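Local coordinates for clavulanic acid biosynthesis oligopeptide binding protein 2 (Streptomyces clavuligerus, PDB 2WOL), which probably binds oligopeptides as an extracellular solute-binding protein of the clavulanic acid biosynthetic pathway, at residues A[114-117]-A[118-121]; A[232-236]-A[237-241]; A[334-338]-A[339-343]; A[395-399]-A[400-404]; A[484-488]-A[489-493]. All coordinates share one frame; numbering follows the deposited sequence. Where two conformers were deposited one is given.

Contact 1: A[114-117]-A[118-121]; sequences PITS and DDVR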
loop_
_atom_site.group_PDB
_atom_site.type_symbol
_atom_site.label_atom_id
_atom_site.label_comp_id
_atom_site.label_asym_id
_atom_site.label_seq_id
_atom_site.Cartn_x
_atom_site.Cartn_y
_atom_site.Cartn_z
ATOM N N PRO A 114 0.799 26.665 -17.796
ATOM C CA PRO A 114 -0.407 25.849 -17.954
ATOM C C PRO A 114 -0.196 24.344 -17.810
ATOM O O PRO A 114 0.829 23.808 -18.247
ATOM C CB PRO A 114 -0.859 26.157 -19.391
ATOM C CG PRO A 114 -0.011 27.296 -19.856
ATOM C CD PRO A 114 1.253 27.201 -19.090
ATOM N N ILE A 115 -1.184 23.682 -17.211
ATOM C CA ILE A 115 -1.259 22.224 -17.178
ATOM C C ILE A 115 -2.020 21.743 -18.410
ATOM O O ILE A 115 -3.163 22.156 -18.644
ATOM C CB ILE A 115 -1.974 21.708 -15.905
ATOM C CG1 ILE A 115 -1.290 22.249 -14.645
ATOM C CG2 ILE A 115 -2.020 20.175 -15.897
ATOM C CD1 ILE A 115 -2.007 21.921 -13.342
ATOM N N THR A 116 -1.381 20.881 -19.200
ATOM C CA THR A 116 -2.002 20.327 -20.403
ATOM C C THR A 116 -1.924 18.804 -20.407
ATOM O O THR A 116 -1.166 18.205 -19.639
ATOM C CB THR A 116 -1.351 20.864 -21.709
ATOM O OG1 THR A 116 -0.005 20.382 -21.816
ATOM C CG2 THR A 116 -1.360 22.394 -21.748
ATOM N N SER A 117 -2.709 18.184 -21.284
ATOM C CA SER A 117 -2.717 16.728 -21.439
ATOM C C SER A 117 -1.340 16.168 -21.807
ATOM O O SER A 117 -0.999 15.048 -21.419
ATOM C CB SER A 117 -3.758 16.307 -22.472
ATOM O OG SER A 117 -3.462 16.862 -23.745
ATOM N N ASP A 118 -0.549 16.952 -22.538
ATOM C CA ASP A 118 0.836 16.588 -22.853
ATOM C C ASP A 118 1.656 16.296 -21.595
ATOM O O ASP A 118 2.554 15.458 -21.625
ATOM C CB ASP A 118 1.521 17.666 -23.696
ATOM C CG ASP A 118 1.416 17.400 -25.194
ATOM O OD1 ASP A 118 0.682 16.477 -25.613
ATOM O OD2 ASP A 118 2.082 18.126 -25.962
ATOM N N ASP A 119 1.338 16.987 -20.499
ATOM C CA ASP A 119 2.081 16.847 -19.243
ATOM C C ASP A 119 1.727 15.552 -18.525
ATOM O O ASP A 119 2.563 14.986 -17.811
ATOM C CB ASP A 119 1.792 18.025 -18.311
ATOM C CG ASP A 119 2.061 19.379 -18.952
ATOM O OD1 ASP A 119 2.759 19.447 -19.991
ATOM O OD2 ASP A 119 1.579 20.388 -18.391
ATOM N N VAL A 120 0.486 15.100 -18.706
ATOM C CA VAL A 120 0.045 13.833 -18.132
ATOM C C VAL A 120 0.677 12.689 -18.915
ATOM O O VAL A 120 1.189 11.735 -18.323
ATOM C CB VAL A 120 -1.499 13.697 -18.096
ATOM C CG1 VAL A 120 -1.904 12.343 -17.508
ATOM C CG2 VAL A 120 -2.116 14.826 -17.285
ATOM N N ARG A 121 0.662 12.790 -20.243
ATOM C CA ARG A 121 1.364 11.810 -21.056
ATOM C C ARG A 121 2.843 11.778 -20.692
ATOM O O ARG A 121 3.427 10.699 -20.563
ATOM C CB ARG A 121 1.209 12.088 -22.546
ATOM C CG ARG A 121 2.011 11.121 -23.407
ATOM C CD ARG A 121 1.553 11.143 -24.834
ATOM N NE ARG A 121 1.932 12.382 -25.498
ATOM C CZ ARG A 121 1.554 12.702 -26.727
ATOM N NH1 ARG A 121 0.783 11.869 -27.420
ATOM N NH2 ARG A 121 1.949 13.852 -27.258
HETATM O O HOH W 1 1.993 22.306 -20.316
#
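Asp119 and Thr116 are brought together by their first torsions: Asp119 holds CG beside its own backbone N (chi1 -55°), which folds the carboxylate back toward the residues entering helix 117-127, and Thr116 keeps OG1 between its N and its carbonyl carbon (chi1 67°), on the side of that carboxylate. Asp119 OD2 receives the backbone N-H of Thr116 along an almost straight bond (N to OD2 3.1 Å, 170°), the donor standing well above the carboxylate plane. A return bond joins Asp119 N to Thr116 O at 2.9 Å, so the two residues grip each other twice. OD2 has two further donors, the hydroxyl of Tyr109 and a water 2.7 Å away; that water also donates to Pro114 O at 2.8 Å. The i to i+4 bond Arg121 N to Ser117 O follows, at 3.0 Å, while Ser117 OG bonds to Asp168 O. The Asp119 carboxylate on the Thr116 N-H matches one half of a helix N-terminal capping box; the return bond runs instead to the backbone O of Thr116.

Contact 2: A[232-236]-A[237-241]; sequences PHWDR and ATDPI
Trp234 and Asp239 share the main side-chain bond: indole NE1 gives its hydrogen to Asp239 OD2 at 2.9 Å, with the oxygen practically in the ring plane and approached on its anti side. Asp239 also forms an Asx turn, its OD1 taking the backbone N of Ile241 at 2.8 Å. The two oxygens thus have separate tasks, and OD2 carries an additional salt bridge to Arg242. Ring and carboxylate planes stand 66° apart; Asp239 CG, anti to its N (chi1 -167°), is directed at the indole.

Around a short 3-10 turn the backbone oxygen of Asp235 is held twice by Thr238: OG1 meets it at 2.7 Å on a lone pair in the carbonyl plane, and N at 2.9 Å from above that plane. Asp235 OD1 turns to accept Ala237 N at 3.1 Å, and Asp239 N closes the turn on Arg236 O at 3.2 Å. Farther out, the rim of the indole, at CZ3, meets a face of the Arg236 guanidinium, whose NH1 and NH2 bond to Pro243 O and Ala244 O. Across the turn, the methyl CG2 of Thr238 rests against Asp235 OD2 at 3.5 Å.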
loop_
_atom_site.group_PDB
_atom_site.type_symbol
_atom_site.label_atom_id
_atom_site.label_comp_id
_atom_site.label_asym_id
_atom_site.label_seq_id
_atom_site.Cartn_x
_atom_site.Cartn_y
_atom_site.Cartn_z
ATOM N N PRO A 232 0.633 29.498 -5.146
ATOM C CA PRO A 232 -0.181 30.691 -5.411
ATOM C C PRO A 232 -1.070 30.585 -6.654
ATOM O O PRO A 232 -1.994 31.387 -6.814
ATOM C CB PRO A 232 0.861 31.799 -5.587
ATOM C CG PRO A 232 2.101 31.116 -5.983
ATOM C CD PRO A 232 2.071 29.747 -5.357
ATOM N N HIS A 233 -0.806 29.595 -7.507
ATOM C CA HIS A 233 -1.564 29.425 -8.746
ATOM C C HIS A 233 -2.598 28.302 -8.700
ATOM O O HIS A 233 -3.347 28.099 -9.660
ATOM C CB HIS A 233 -0.614 29.228 -9.928
ATOM C CG HIS A 233 0.190 30.445 -10.254
ATOM N ND1 HIS A 233 -0.299 31.469 -11.038
ATOM C CD2 HIS A 233 1.439 30.813 -9.889
ATOM C CE1 HIS A 233 0.620 32.411 -11.147
ATOM N NE2 HIS A 233 1.684 32.039 -10.459
ATOM N N TRP A 234 -2.636 27.569 -7.589
ATOM C CA TRP A 234 -3.665 26.555 -7.393
ATOM C C TRP A 234 -5.011 27.250 -7.184
ATOM O O TRP A 234 -5.097 28.229 -6.445
ATOM C CB TRP A 234 -3.307 25.650 -6.213
ATOM C CG TRP A 234 -4.385 24.691 -5.786
ATOM C CD1 TRP A 234 -4.679 23.472 -6.339
ATOM C CD2 TRP A 234 -5.294 24.860 -4.689
ATOM N NE1 TRP A 234 -5.715 22.877 -5.656
ATOM C CE2 TRP A 234 -6.115 23.712 -4.644
ATOM C CE3 TRP A 234 -5.498 25.876 -3.745
ATOM C CZ2 TRP A 234 -7.122 23.550 -3.688
ATOM C CZ3 TRP A 234 -6.500 25.710 -2.793
ATOM C CH2 TRP A 234 -7.300 24.559 -2.777
ATOM N N ASP A 235 -6.041 26.741 -7.853
ATOM C CA ASP A 235 -7.356 27.376 -7.863
ATOM C C ASP A 235 -8.375 26.524 -7.120
ATOM O O ASP A 235 -8.847 25.502 -7.622
ATOM C CB ASP A 235 -7.809 27.646 -9.303
ATOM C CG ASP A 235 -9.086 28.487 -9.386
ATOM O OD1 ASP A 235 -9.780 28.681 -8.363
ATOM O OD2 ASP A 235 -9.400 28.953 -10.502
ATOM N N ARG A 236 -8.711 26.987 -5.922
ATOM C CA ARG A 236 -9.660 26.334 -5.025
ATOM C C ARG A 236 -10.981 25.956 -5.709
ATOM O O ARG A 236 -11.533 24.882 -5.460
ATOM C CB ARG A 236 -9.920 27.269 -3.844
ATOM C CG ARG A 236 -10.715 26.686 -2.705
ATOM C CD ARG A 236 -10.807 27.709 -1.581
ATOM N NE ARG A 236 -9.521 27.929 -0.915
ATOM C CZ ARG A 236 -9.020 27.120 0.012
ATOM N NH1 ARG A 236 -9.694 26.036 0.373
ATOM N NH2 ARG A 236 -7.850 27.388 0.576
ATOM N N ALA A 237 -11.469 26.835 -6.583
ATOM C CA ALA A 237 -12.744 26.630 -7.276
ATOM C C ALA A 237 -12.715 25.465 -8.264
ATOM O O ALA A 237 -13.770 24.973 -8.679
ATOM C CB ALA A 237 -13.174 27.913 -7.979
ATOM N N THR A 238 -11.511 25.024 -8.628
ATOM C CA THR A 238 -11.335 23.954 -9.615
ATOM C C THR A 238 -10.997 22.605 -8.982
ATOM O O THR A 238 -10.842 21.607 -9.687
ATOM C CB THR A 238 -10.232 24.296 -10.639
ATOM O OG1 THR A 238 -8.938 24.216 -10.016
ATOM C CG2 THR A 238 -10.441 25.690 -11.217
ATOM N N ASP A 239 -10.886 22.581 -7.657
ATOM C CA ASP A 239 -10.435 21.385 -6.953
ATOM C C ASP A 239 -11.541 20.830 -6.056
ATOM O O ASP A 239 -11.859 21.439 -5.033
ATOM C CB ASP A 239 -9.181 21.709 -6.137
ATOM C CG ASP A 239 -8.471 20.465 -5.633
ATOM O OD1 ASP A 239 -9.152 19.509 -5.208
ATOM O OD2 ASP A 239 -7.223 20.455 -5.657
ATOM N N PRO A 240 -12.129 19.675 -6.438
ATOM C CA PRO A 240 -13.207 19.053 -5.663
ATOM C C PRO A 240 -12.719 18.187 -4.494
ATOM O O PRO A 240 -13.543 17.617 -3.769
ATOM C CB PRO A 240 -13.908 18.178 -6.701
ATOM C CG PRO A 240 -12.802 17.747 -7.613
ATOM C CD PRO A 240 -11.814 18.894 -7.652
ATOM N N ILE A 241 -11.402 18.090 -4.321
ATOM C CA ILE A 241 -10.799 17.167 -3.352
ATOM C C ILE A 241 -10.216 17.886 -2.128
ATOM O O ILE A 241 -10.428 17.460 -0.987
ATOM C CB ILE A 241 -9.665 16.304 -4.016
ATOM C CG1 ILE A 241 -10.135 15.627 -5.322
ATOM C CG2 ILE A 241 -9.047 15.305 -3.010
ATOM C CD1 ILE A 241 -11.139 14.492 -5.158
HETATM O O HOH W 2 -5.668 24.255 -9.587
#

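Contact 3: A[334-338]-A[339-343]; sequences LQDAR and GGPVN
Gly340 and Gly339 turn their backbone N-H groups back onto the last turn of helix 331-337. Gly340 N reaches Gln335 O at 2.9 Å, tilted from the carbonyl plane, and Gly339 N reaches Asp336 O at 3.2 Å from well above that carbonyl's plane. The wider loop, Gly340 to Gln335, surrounds the narrower one, Gly339 to Asp336, and with the positive phi of Gly339 (130°) they make a Schellman motif: the chain reverses its twist just after the helix and supplies N-H donors to carbonyls of the last turn.

The side chain of Asp336 lies along the chain leaving the turn, at Gly340 and Pro341. CG stands opposite the carbonyl carbon (chi1 -75°), which places OD1 3.3 Å from Gly340 C and 3.4 Å from Pro341 N; the proline nitrogen has no hydrogen to offer, so this is close packing of a carboxylate oxygen on a peptide group. That peptide bond is cis, bending the chain sharply into the next turn, where Asn343 N returns to Gly339 O at 3.1 Å.

Outside this shell, Gln335 NE2 makes a weak bond to Gly344 O. Arg338 leads away from the turn to lie on Lys401 and Phe402 of helix 401-414 and on Val527 of strand 523-534, while Leu334 packs between the same helix and strand, at Ala408, Val409 and Leu526.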
loop_
_atom_site.group_PDB
_atom_site.type_symbol
_atom_site.label_atom_id
_atom_site.label_comp_id
_atom_site.label_asym_id
_atom_site.label_seq_id
_atom_site.Cartn_x
_atom_site.Cartn_y
_atom_site.Cartn_z
ATOM N N LEU A 334 0.784 -17.163 17.140
ATOM C CA LEU A 334 1.288 -16.358 16.033
ATOM C C LEU A 334 0.813 -14.911 16.134
ATOM O O LEU A 334 1.574 -13.982 15.859
ATOM C CB LEU A 334 0.907 -16.986 14.687
ATOM C CG LEU A 334 1.716 -18.245 14.345
ATOM C CD1 LEU A 334 0.950 -19.170 13.414
ATOM C CD2 LEU A 334 3.060 -17.866 13.744
ATOM N N GLN A 335 -0.439 -14.724 16.547
ATOM C CA GLN A 335 -0.969 -13.383 16.772
ATOM C C GLN A 335 -0.276 -12.712 17.957
ATOM O O GLN A 335 0.018 -11.513 17.913
ATOM C CB GLN A 335 -2.476 -13.430 16.995
ATOM C CG GLN A 335 -3.093 -12.060 17.215
ATOM C CD GLN A 335 -4.596 -12.100 17.198
ATOM O OE1 GLN A 335 -5.205 -12.994 17.789
ATOM N NE2 GLN A 335 -5.212 -11.131 16.520
ATOM N N ASP A 336 -0.012 -13.485 19.008
ATOM C CA ASP A 336 0.697 -12.971 20.180
ATOM C C ASP A 336 2.098 -12.493 19.806
ATOM O O ASP A 336 2.573 -11.485 20.331
ATOM C CB ASP A 336 0.747 -14.014 21.301
ATOM C CG ASP A 336 -0.585 -14.162 22.030
ATOM O OD1 ASP A 336 -1.529 -13.403 21.729
ATOM O OD2 ASP A 336 -0.687 -15.046 22.908
ATOM N N ALA A 337 2.740 -13.205 18.881
ATOM C CA ALA A 337 4.043 -12.797 18.360
ATOM C C ALA A 337 3.939 -11.480 17.591
ATOM O O ALA A 337 4.916 -10.738 17.489
ATOM C CB ALA A 337 4.631 -13.891 17.478
ATOM N N ARG A 338 2.746 -11.205 17.061
ATOM C CA ARG A 338 2.474 -10.001 16.275
ATOM C C ARG A 338 1.956 -8.830 17.133
ATOM O O ARG A 338 1.741 -7.728 16.620
ATOM C CB ARG A 338 1.484 -10.332 15.140
ATOM C CG ARG A 338 1.384 -9.284 14.032
ATOM C CD ARG A 338 2.688 -9.163 13.255
ATOM N NE ARG A 338 3.019 -7.768 12.979
ATOM C CZ ARG A 338 4.160 -7.357 12.430
ATOM N NH1 ARG A 338 5.095 -8.233 12.079
ATOM N NH2 ARG A 338 4.363 -6.062 12.221
ATOM N N GLY A 339 1.767 -9.063 18.430
ATOM C CA GLY A 339 1.304 -8.006 19.340
ATOM C C GLY A 339 0.125 -8.377 20.226
ATOM O O GLY A 339 -0.315 -7.570 21.052
ATOM N N GLY A 340 -0.393 -9.591 20.048
ATOM C CA GLY A 340 -1.451 -10.119 20.910
ATOM C C GLY A 340 -0.963 -10.250 22.346
ATOM O O GLY A 340 0.249 -10.194 22.598
ATOM N N PRO A 341 -1.887 -10.465 23.301
ATOM C CA PRO A 341 -3.311 -10.766 23.124
ATOM C C PRO A 341 -4.241 -9.611 22.725
ATOM O O PRO A 341 -5.347 -9.877 22.249
ATOM C CB PRO A 341 -3.719 -11.305 24.499
ATOM C CG PRO A 341 -2.816 -10.616 25.447
ATOM C CD PRO A 341 -1.506 -10.442 24.729
ATOM N N VAL A 342 -3.817 -8.357 22.908
ATOM C CA VAL A 342 -4.732 -7.216 22.688
ATOM C C VAL A 342 -4.388 -6.263 21.529
ATOM O O VAL A 342 -5.244 -5.492 21.089
ATOM C CB VAL A 342 -5.031 -6.408 24.001
ATOM C CG1 VAL A 342 -5.670 -7.306 25.059
ATOM C CG2 VAL A 342 -3.781 -5.733 24.548
ATOM N N ASN A 343 -3.145 -6.306 21.052
ATOM C CA ASN A 343 -2.714 -5.425 19.962
ATOM C C ASN A 343 -2.013 -6.163 18.820
ATOM O O ASN A 343 -1.000 -5.697 18.288
ATOM C CB ASN A 343 -1.831 -4.290 20.501
ATOM C CG ASN A 343 -2.626 -3.237 21.261
ATOM O OD1 ASN A 343 -2.401 -3.016 22.453
ATOM N ND2 ASN A 343 -3.563 -2.587 20.576
#

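Contact 4: A[395-399]-A[400-404]; sequences IGTQR and GKFRL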
loop_
_atom_site.group_PDB
_atom_site.type_symbol
_atom_site.label_atom_id
_atom_site.label_comp_id
_atom_site.label_asym_id
_atom_site.label_seq_id
_atom_site.Cartn_x
_atom_site.Cartn_y
_atom_site.Cartn_z
ATOM N N ILE A 395 12.952 -21.482 7.670
ATOM C CA ILE A 395 12.074 -20.329 7.503
ATOM C C ILE A 395 12.901 -19.046 7.389
ATOM O O ILE A 395 13.779 -18.787 8.216
ATOM C CB ILE A 395 10.998 -20.233 8.636
ATOM C CG1 ILE A 395 10.037 -19.062 8.374
ATOM C CG2 ILE A 395 11.645 -20.175 10.040
ATOM C CD1 ILE A 395 8.732 -19.143 9.161
ATOM N N GLY A 396 12.624 -18.264 6.348
ATOM C CA GLY A 396 13.294 -16.983 6.136
ATOM C C GLY A 396 12.527 -15.843 6.779
ATOM O O GLY A 396 11.294 -15.814 6.741
ATOM N N THR A 397 13.256 -14.897 7.367
ATOM C CA THR A 397 12.635 -13.783 8.080
ATOM C C THR A 397 13.577 -12.582 8.209
ATOM O O THR A 397 14.730 -12.643 7.780
ATOM C CB THR A 397 12.132 -14.230 9.478
ATOM O OG1 THR A 397 11.300 -13.212 10.039
ATOM C CG2 THR A 397 13.294 -14.516 10.423
ATOM N N GLN A 398 13.056 -11.493 8.775
ATOM C CA GLN A 398 13.837 -10.315 9.170
ATOM C C GLN A 398 14.083 -10.375 10.668
ATOM O O GLN A 398 13.342 -11.040 11.394
ATOM C CB GLN A 398 13.037 -9.030 8.932
ATOM C CG GLN A 398 12.739 -8.637 7.505
ATOM C CD GLN A 398 11.943 -7.336 7.426
ATOM O OE1 GLN A 398 11.302 -6.922 8.398
ATOM N NE2 GLN A 398 11.985 -6.686 6.270
ATOM N N ARG A 399 15.096 -9.645 11.137
ATOM C CA ARG A 399 15.230 -9.332 12.561
ATOM C C ARG A 399 14.046 -8.487 13.028
ATOM O O ARG A 399 13.500 -7.697 12.254
ATOM C CB ARG A 399 16.538 -8.579 12.828
ATOM C CG ARG A 399 17.728 -9.482 13.116
ATOM C CD ARG A 399 19.063 -8.766 12.922
ATOM N NE ARG A 399 19.459 -8.683 11.513
ATOM C CZ ARG A 399 20.212 -9.582 10.879
ATOM N NH1 ARG A 399 20.661 -10.658 11.514
ATOM N NH2 ARG A 399 20.515 -9.403 9.598
ATOM N N GLY A 400 13.646 -8.663 14.286
ATOM C CA GLY A 400 12.566 -7.871 14.871
ATOM C C GLY A 400 11.253 -8.621 14.997
ATOM O O GLY A 400 11.229 -9.784 15.406
ATOM N N LYS A 401 10.160 -7.950 14.641
ATOM C CA LYS A 401 8.812 -8.507 14.783
ATOM C C LYS A 401 8.596 -9.735 13.899
ATOM O O LYS A 401 7.876 -10.664 14.279
ATOM C CB LYS A 401 7.753 -7.440 14.478
ATOM C CG LYS A 401 6.436 -7.630 15.223
ATOM C CD LYS A 401 6.573 -7.287 16.703
ATOM C CE LYS A 401 5.265 -7.501 17.447
ATOM N NZ LYS A 401 5.472 -7.612 18.921
ATOM N N PHE A 402 9.220 -9.725 12.724
ATOM C CA PHE A 402 9.173 -10.859 11.802
ATOM C C PHE A 402 9.841 -12.087 12.413
ATOM O O PHE A 402 9.397 -13.215 12.180
ATOM C CB PHE A 402 9.850 -10.501 10.475
ATOM C CG PHE A 402 8.973 -9.742 9.513
ATOM C CD1 PHE A 402 7.913 -8.956 9.962
ATOM C CD2 PHE A 402 9.236 -9.790 8.149
ATOM C CE1 PHE A 402 7.117 -8.248 9.063
ATOM C CE2 PHE A 402 8.452 -9.083 7.245
ATOM C CZ PHE A 402 7.389 -8.314 7.701
ATOM N N ARG A 403 10.912 -11.862 13.179
ATOM C CA ARG A 403 11.633 -12.947 13.852
ATOM C C ARG A 403 10.780 -13.599 14.940
ATOM O O ARG A 403 10.763 -14.828 15.067
ATOM C CB ARG A 403 12.974 -12.456 14.423
ATOM C CG ARG A 403 13.758 -13.502 15.224
ATOM C CD ARG A 403 14.062 -14.745 14.394
ATOM N NE ARG A 403 14.484 -15.880 15.215
ATOM C CZ ARG A 403 15.735 -16.322 15.313
ATOM N NH1 ARG A 403 16.715 -15.732 14.641
ATOM N NH2 ARG A 403 16.005 -17.366 16.083
ATOM N N LEU A 404 10.070 -12.778 15.711
ATOM C CA LEU A 404 9.143 -13.290 16.721
ATOM C C LEU A 404 8.080 -14.187 16.093
ATOM O O LEU A 404 7.754 -15.244 16.635
ATOM C CB LEU A 404 8.477 -12.147 17.497
ATOM C CG LEU A 404 9.358 -11.225 18.347
ATOM C CD1 LEU A 404 8.503 -10.149 19.000
ATOM C CD2 LEU A 404 10.147 -11.995 19.399
HETATM O O HOH W 3 10.833 -7.522 11.604
#
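Gln398 and Phe402 run side by side and point the same way, with OE1 over one face of the ring, near the rim, and amide and ring planes 24° apart. OE1 stands 3.5 Å from Phe402 CD2. Gln398 reaches this position with its first torsion at -67°, turning CG away from the carbonyl carbon, and the rest of the chain extended. A water donates to OE1 and, at 2.8 Å, to Arg399 O, and accepts Phe402 N at 3.0 Å, linking the strand end to the first helical turn. Thr397 OG1, oblique to the ring, lies 3.1 Å from Phe402 CB. The Thr397 and Arg403 side chains cross at about a right angle, Thr397 CG2 4.1 Å from Arg403 CD. Arg403 carries its charge onward to Asp407 and Glu424. Gly400, with phi 104°, occupies the N-cap position, and Leu404 N bonds to its O at 3.2 Å. Such a tight strand-to-helix turn is characteristic of a beta-alpha-beta crossover, here strand 391-398, helix 401-414 and strand 418-425.

Contact 5: A[484-488]-A[489-493]; sequences ELDDP and EVNAL
Asp487 and Glu489 make the capping bond at the start of helix 488-499: Asp487 is the N-cap, and its OD1 accepts Glu489 N at 2.9 Å. With CG anti to the backbone N (chi1 -179°), the carboxylate brings OD1 near that N-H; the donor lies 47° out of the carboxylate plane. In a second side-chain bond, Asp486 OD1 takes ND2 of Asn491 at 2.9 Å, nearly in line with the carboxylate C-O bond and in the plane of the amide. The other amide atom, Asn491 OD1, accepts Gly470 N, so both ends fix the rotation of the amide.

Backbone bonds of helical type follow: Asn491 N to Asp487 O at 2.9 Å and 173°, and Ala492 N to Pro488 O at 2.9 Å.

Among the charged groups, Asp487 OD1 and Glu489 OE1 come within 4.3 Å. A water donates to Asp487 OD1 and Glu489 OE1, 2.7 Å from each, and probably eases their mutual repulsion. Asp487 OD2 bonds to His520 NE2.

Apolar packing is modest: Val490 CG2 packs on Asp487 CB at 3.8 Å.

The turn joins the loop after helix 460-468 to helix 488-499, whose Val490 and Leu493 lie against helix 503-520 at Val513.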
loop_
_atom_site.group_PDB
_atom_site.type_symbol
_atom_site.label_atom_id
_atom_site.label_comp_id
_atom_site.label_asym_id
_atom_site.label_seq_id
_atom_site.Cartn_x
_atom_site.Cartn_y
_atom_site.Cartn_z
ATOM N N GLU A 484 5.917 -18.338 -6.147
ATOM C CA GLU A 484 6.006 -18.383 -7.614
ATOM C C GLU A 484 4.885 -19.248 -8.202
ATOM O O GLU A 484 5.110 -20.089 -9.080
ATOM C CB GLU A 484 7.399 -18.841 -8.075
ATOM C CG GLU A 484 8.510 -17.902 -7.614
ATOM C CD GLU A 484 9.912 -18.426 -7.873
ATOM O OE1 GLU A 484 10.110 -19.178 -8.856
ATOM O OE2 GLU A 484 10.821 -18.066 -7.092
ATOM N N LEU A 485 3.679 -19.044 -7.681
ATOM C CA LEU A 485 2.498 -19.713 -8.194
ATOM C C LEU A 485 2.265 -19.266 -9.626
ATOM O O LEU A 485 2.240 -18.070 -9.916
ATOM C CB LEU A 485 1.273 -19.397 -7.329
ATOM C CG LEU A 485 0.020 -20.240 -7.599
ATOM C CD1 LEU A 485 0.234 -21.679 -7.157
ATOM C CD2 LEU A 485 -1.203 -19.647 -6.908
ATOM N N ASP A 486 2.117 -20.242 -10.515
ATOM C CA ASP A 486 1.832 -19.976 -11.918
ATOM C C ASP A 486 0.782 -20.970 -12.402
ATOM O O ASP A 486 1.050 -21.830 -13.247
ATOM C CB ASP A 486 3.121 -20.059 -12.743
ATOM C CG ASP A 486 2.970 -19.483 -14.141
ATOM O OD1 ASP A 486 1.931 -18.852 -14.446
ATOM O OD2 ASP A 486 3.913 -19.665 -14.944
ATOM N N ASP A 487 -0.412 -20.842 -11.832
ATOM C CA ASP A 487 -1.555 -21.676 -12.161
ATOM C C ASP A 487 -2.327 -21.004 -13.297
ATOM O O ASP A 487 -2.877 -19.912 -13.109
ATOM C CB ASP A 487 -2.435 -21.840 -10.912
ATOM C CG ASP A 487 -3.654 -22.726 -11.140
ATOM O OD1 ASP A 487 -3.975 -23.071 -12.297
ATOM O OD2 ASP A 487 -4.311 -23.072 -10.137
ATOM N N PRO A 488 -2.353 -21.640 -14.488
ATOM C CA PRO A 488 -3.074 -21.108 -15.650
ATOM C C PRO A 488 -4.529 -20.757 -15.337
ATOM O O PRO A 488 -5.047 -19.777 -15.869
ATOM C CB PRO A 488 -3.014 -22.260 -16.661
ATOM C CG PRO A 488 -1.814 -23.030 -16.288
ATOM C CD PRO A 488 -1.681 -22.917 -14.800
ATOM N N GLU A 489 -5.173 -21.547 -14.480
ATOM C CA GLU A 489 -6.570 -21.318 -14.124
ATOM C C GLU A 489 -6.740 -20.065 -13.259
ATOM O O GLU A 489 -7.686 -19.301 -13.450
ATOM C CB GLU A 489 -7.174 -22.556 -13.453
ATOM C CG GLU A 489 -7.326 -23.752 -14.397
ATOM C CD GLU A 489 -8.037 -24.932 -13.755
ATOM O OE1 GLU A 489 -7.431 -25.602 -12.889
ATOM O OE2 GLU A 489 -9.203 -25.199 -14.125
ATOM N N VAL A 490 -5.813 -19.854 -12.325
ATOM C CA VAL A 490 -5.779 -18.619 -11.532
ATOM C C VAL A 490 -5.534 -17.413 -12.444
ATOM O O VAL A 490 -6.261 -16.422 -12.378
ATOM C CB VAL A 490 -4.715 -18.674 -10.398
ATOM C CG1 VAL A 490 -4.467 -17.283 -9.803
ATOM C CG2 VAL A 490 -5.146 -19.642 -9.309
ATOM N N ASN A 491 -4.524 -17.514 -13.308
ATOM C CA ASN A 491 -4.208 -16.436 -14.247
ATOM C C ASN A 491 -5.391 -16.080 -15.153
ATOM O O ASN A 491 -5.693 -14.897 -15.358
ATOM C CB ASN A 491 -2.973 -16.784 -15.087
ATOM C CG ASN A 491 -1.725 -17.019 -14.245
ATOM O OD1 ASN A 491 -1.677 -16.684 -13.062
ATOM N ND2 ASN A 491 -0.703 -17.602 -14.863
ATOM N N ALA A 492 -6.065 -17.110 -15.669
ATOM C CA ALA A 492 -7.228 -16.924 -16.535
ATOM C C ALA A 492 -8.377 -16.232 -15.808
ATOM O O ALA A 492 -9.011 -15.335 -16.366
ATOM C CB ALA A 492 -7.686 -18.255 -17.118
ATOM N N LEU A 493 -8.640 -16.643 -14.566
ATOM C CA LEU A 493 -9.674 -16.004 -13.755
ATOM C C LEU A 493 -9.366 -14.529 -13.516
ATOM O O LEU A 493 -10.253 -13.681 -13.626
ATOM C CB LEU A 493 -9.866 -16.730 -12.421
ATOM C CG LEU A 493 -10.636 -18.056 -12.418
ATOM C CD1 LEU A 493 -10.502 -18.732 -11.070
ATOM C CD2 LEU A 493 -12.110 -17.862 -12.764
HETATM O O HOH W 4 -1.181 -18.204 -10.709
HETATM O O HOH W 5 -4.825 -25.627 -12.269
#

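The five contacts follow one another along the chain from 114 to 493. Contacts 1 and 2 lie on one side of the chain's centre, their centres about 17 Å apart, contact 1 opening helix 117-127 and contact 2 in the loop linking strands 225-230 and 248-253. Contacts 3 and 4 lie on the opposite side, about 45 to 49 Å from both, centre to centre. These two touch: Arg338 NH1 is 3.5 Å from Lys401 CG, joining the end of helix 331-337 to the start of helix 401-414. Contact 5, at the start of helix 488-499, is about 29 Å from contact 4 between centres. All are local turns or helix ends, spread over both sides of this solute-binding protein.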